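Local coordinates for phosphatidylglycerophosphatase and protein-tyrosine phosphatase 1 (Mus musculus, PDB 3RGO) that dephosphorylates phosphatidylglycerophosphate to phosphatidylglycerol, a step on the way to cardiolipin in mitochondria, at residues T105-Y110 and E124-I129. Sequence-based numbering, arbitrary orientation.
Sequences TMVAAY and EAIAKI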
ATOM      1  N   THR A 105      -4.930   4.007   2.913  1.00 33.99           N
ATOM      2  CA  THR A 105      -4.947   3.475   4.273  1.00 34.61           C
ATOM      3  C   THR A 105      -3.794   2.496   4.506  1.00 35.52           C
ATOM      4  O   THR A 105      -3.152   2.505   5.564  1.00 34.57           O
ATOM      5  CB  THR A 105      -6.298   2.804   4.568  1.00 35.54           C
ATOM      6  OG1 THR A 105      -7.337   3.783   4.460  1.00 31.11           O
ATOM      7  CG2 THR A 105      -6.310   2.203   5.968  1.00 38.62           C
ATOM      8  N   MET A 106      -3.531   1.659   3.506  1.00 30.99           N
ATOM      9  CA  MET A 106      -2.420   0.707   3.561  1.00 30.92           C
ATOM     10  C   MET A 106      -1.095   1.438   3.704  1.00 32.78           C
ATOM     11  O   MET A 106      -0.249   1.071   4.533  1.00 34.07           O
ATOM     12  CB  MET A 106      -2.405  -0.170   2.300  1.00 30.77           C
ATOM     13  CG  MET A 106      -1.274  -1.210   2.259  1.00 33.00           C
ATOM     14  SD  MET A 106      -1.495  -2.575   3.451  1.00 38.88           S
ATOM     15  CE  MET A 106      -3.116  -3.164   2.976  1.00186.99           C
ATOM     16  N   VAL A 107      -0.912   2.473   2.888  1.00 32.09           N
ATOM     17  CA  VAL A 107       0.301   3.284   2.954  1.00 32.80           C
ATOM     18  C   VAL A 107       0.398   3.994   4.304  1.00 33.34           C
ATOM     19  O   VAL A 107       1.488   4.129   4.857  1.00 35.81           O
ATOM     20  CB  VAL A 107       0.396   4.306   1.784  1.00 34.59           C
ATOM     21  CG1 VAL A 107       1.579   5.244   1.987  1.00 33.40           C
ATOM     22  CG2 VAL A 107       0.512   3.582   0.434  1.00 30.91           C
ATOM     23  N   ALA A 108      -0.743   4.436   4.833  1.00 30.88           N
ATOM     24  CA  ALA A 108      -0.787   5.047   6.158  1.00 33.43           C
ATOM     25  C   ALA A 108      -0.234   4.107   7.220  1.00 34.41           C
ATOM     26  O   ALA A 108       0.524   4.523   8.092  1.00 31.72           O
ATOM     27  CB  ALA A 108      -2.226   5.475   6.516  1.00 31.65           C
ATOM     28  N   ALA A 109      -0.614   2.836   7.150  1.00 34.93           N
ATOM     29  CA  ALA A 109      -0.155   1.872   8.138  1.00 35.56           C
ATOM     30  C   ALA A 109       1.362   1.705   8.052  1.00 35.29           C
ATOM     31  O   ALA A 109       2.051   1.682   9.070  1.00 36.86           O
ATOM     32  CB  ALA A 109      -0.863   0.535   7.949  1.00 36.51           C
ATOM     33  N   TYR A 110       1.866   1.591   6.828  1.00 33.94           N
ATOM     34  CA  TYR A 110       3.303   1.541   6.575  1.00 31.15           C
ATOM     35  C   TYR A 110       4.032   2.706   7.248  1.00 35.24           C
ATOM     36  O   TYR A 110       4.990   2.494   7.993  1.00 37.69           O
ATOM     37  CB  TYR A 110       3.561   1.548   5.062  1.00 35.77           C
ATOM     38  CG  TYR A 110       4.967   1.919   4.651  1.00 35.81           C
ATOM     39  CD1 TYR A 110       5.994   0.985   4.694  1.00 37.73           C
ATOM     40  CD2 TYR A 110       5.264   3.203   4.207  1.00 35.61           C
ATOM     41  CE1 TYR A 110       7.288   1.324   4.317  1.00 38.59           C
ATOM     42  CE2 TYR A 110       6.541   3.551   3.825  1.00 35.43           C
ATOM     43  CZ  TYR A 110       7.552   2.610   3.883  1.00 38.84           C
ATOM     44  OH  TYR A 110       8.828   2.957   3.503  1.00 41.68           O
ATOM     45  N   GLU A 124      -1.846  12.980   6.804  1.00 44.35           N
ATOM     46  CA  GLU A 124      -1.521  14.331   6.358  1.00 44.13           C
ATOM     47  C   GLU A 124      -0.274  14.349   5.473  1.00 41.36           C
ATOM     48  O   GLU A 124      -0.187  15.137   4.530  1.00 43.08           O
ATOM     49  CB  GLU A 124      -1.372  15.267   7.561  1.00 46.82           C
ATOM     50  CG  GLU A 124      -2.711  15.555   8.251  1.00 54.57           C
ATOM     51  CD  GLU A 124      -2.556  16.166   9.631  1.00 63.55           C
ATOM     52  OE1 GLU A 124      -2.728  17.397   9.764  1.00 65.13           O
ATOM     53  OE2 GLU A 124      -2.269  15.414  10.587  1.00 69.06           O
ATOM     54  N   ALA A 125       0.679  13.467   5.764  1.00 38.67           N
ATOM     55  CA  ALA A 125       1.881  13.349   4.938  1.00 35.39           C
ATOM     56  C   ALA A 125       1.542  12.846   3.545  1.00 40.25           C
ATOM     57  O   ALA A 125       2.073  13.330   2.539  1.00 42.09           O
ATOM     58  CB  ALA A 125       2.891  12.423   5.601  1.00 38.71           C
ATOM     59  N   ILE A 126       0.659  11.859   3.487  1.00 41.15           N
ATOM     60  CA  ILE A 126       0.230  11.315   2.207  1.00 40.55           C
ATOM     61  C   ILE A 126      -0.548  12.373   1.427  1.00 41.51           C
ATOM     62  O   ILE A 126      -0.362  12.525   0.222  1.00 43.87           O
ATOM     63  CB  ILE A 126      -0.624  10.045   2.400  1.00 38.34           C
ATOM     64  CG1 ILE A 126       0.225   8.927   3.016  1.00 34.34           C
ATOM     65  CG2 ILE A 126      -1.229   9.585   1.077  1.00 36.53           C
ATOM     66  CD1 ILE A 126      -0.597   7.801   3.624  1.00 35.16           C
ATOM     67  N   ALA A 127      -1.407  13.113   2.125  1.00 44.38           N
ATOM     68  CA  ALA A 127      -2.250  14.120   1.477  1.00 42.89           C
ATOM     69  C   ALA A 127      -1.443  15.322   0.986  1.00 47.46           C
ATOM     70  O   ALA A 127      -1.875  16.048   0.091  1.00 49.39           O
ATOM     71  CB  ALA A 127      -3.372  14.567   2.412  1.00 43.22           C
ATOM     72  N   LYS A 128      -0.269  15.528   1.571  1.00 50.12           N
ATOM     73  CA  LYS A 128       0.602  16.620   1.148  1.00 54.72           C
ATOM     74  C   LYS A 128       1.209  16.308  -0.217  1.00 54.81           C
ATOM     75  O   LYS A 128       1.607  17.211  -0.958  1.00 56.85           O
ATOM     76  CB  LYS A 128       1.704  16.857   2.183  1.00 58.58           C
ATOM     77  CG  LYS A 128       2.410  18.197   2.056  1.00 61.29           C
ATOM     78  CD  LYS A 128       3.418  18.396   3.179  1.00 62.16           C
ATOM     79  CE  LYS A 128       2.754  18.333   4.549  1.00 66.28           C
ATOM     80  NZ  LYS A 128       1.842  19.486   4.797  1.00 69.97           N
ATOM     81  N   ILE A 129       1.264  15.021  -0.549  1.00 51.97           N
ATOM     82  CA  ILE A 129       1.858  14.569  -1.801  1.00 48.96           C
ATOM     83  C   ILE A 129       0.807  14.253  -2.863  1.00 48.31           C
ATOM     84  O   ILE A 129       0.949  14.643  -4.022  1.00 48.93           O
ATOM     85  CB  ILE A 129       2.723  13.314  -1.590  1.00 44.13           C
ATOM     86  CG1 ILE A 129       3.902  13.634  -0.672  1.00 44.93           C
ATOM     87  CG2 ILE A 129       3.204  12.760  -2.940  1.00 37.40           C
ATOM     88  CD1 ILE A 129       4.632  12.407  -0.166  1.00 48.04           C
TER
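Ile126 reaches across from its helix and sets its CD1 methyl against Val107 and Ala108. The contact is small, about 102 Å² in all, and wholly apolar. No hydrogen bond joins the two segments. Ile126 gives the largest share of the buried surface. Its CG1 stands anti to the carbonyl carbon (chi1 -65°), and chi2 of 163° extends the chain, which carries CD1 out to the facing helix. Ile126 CD1 lies 3.7 Å from Val107 CG1. Ile126 CD1 also touches the backbone, 3.6 Å from Ala108 N. Ala108 CB is 4.1 Å from Ile126 CD1. The methyl therefore rests on the helix surface where Val107 passes into Ala108. Ala108 CA and Ile126 CA are the nearest CA pair across the two segments, 7.5 Å apart; the short side chain of Ala108 is consistent with this approach. Val107 meets the isoleucine mainly with its CG1 branch, turned opposite the backbone N (chi1 173°). Val107 CG1 is also 4.1 Å from Ile126 CG1. Both Val107 and Ile126 touch Leu11 of strand 9-12, and Ala108 touches Leu143 of helix 137-154, so the contact is buried. Helix 102-115 follows the phosphate-binding P-loop that begins at Cys96, the predicted phosphocysteine nucleophile. A helix leading out of this loop, here packed against the next helix, 119-129, is typical of the cysteine-dependent protein-tyrosine phosphatase fold.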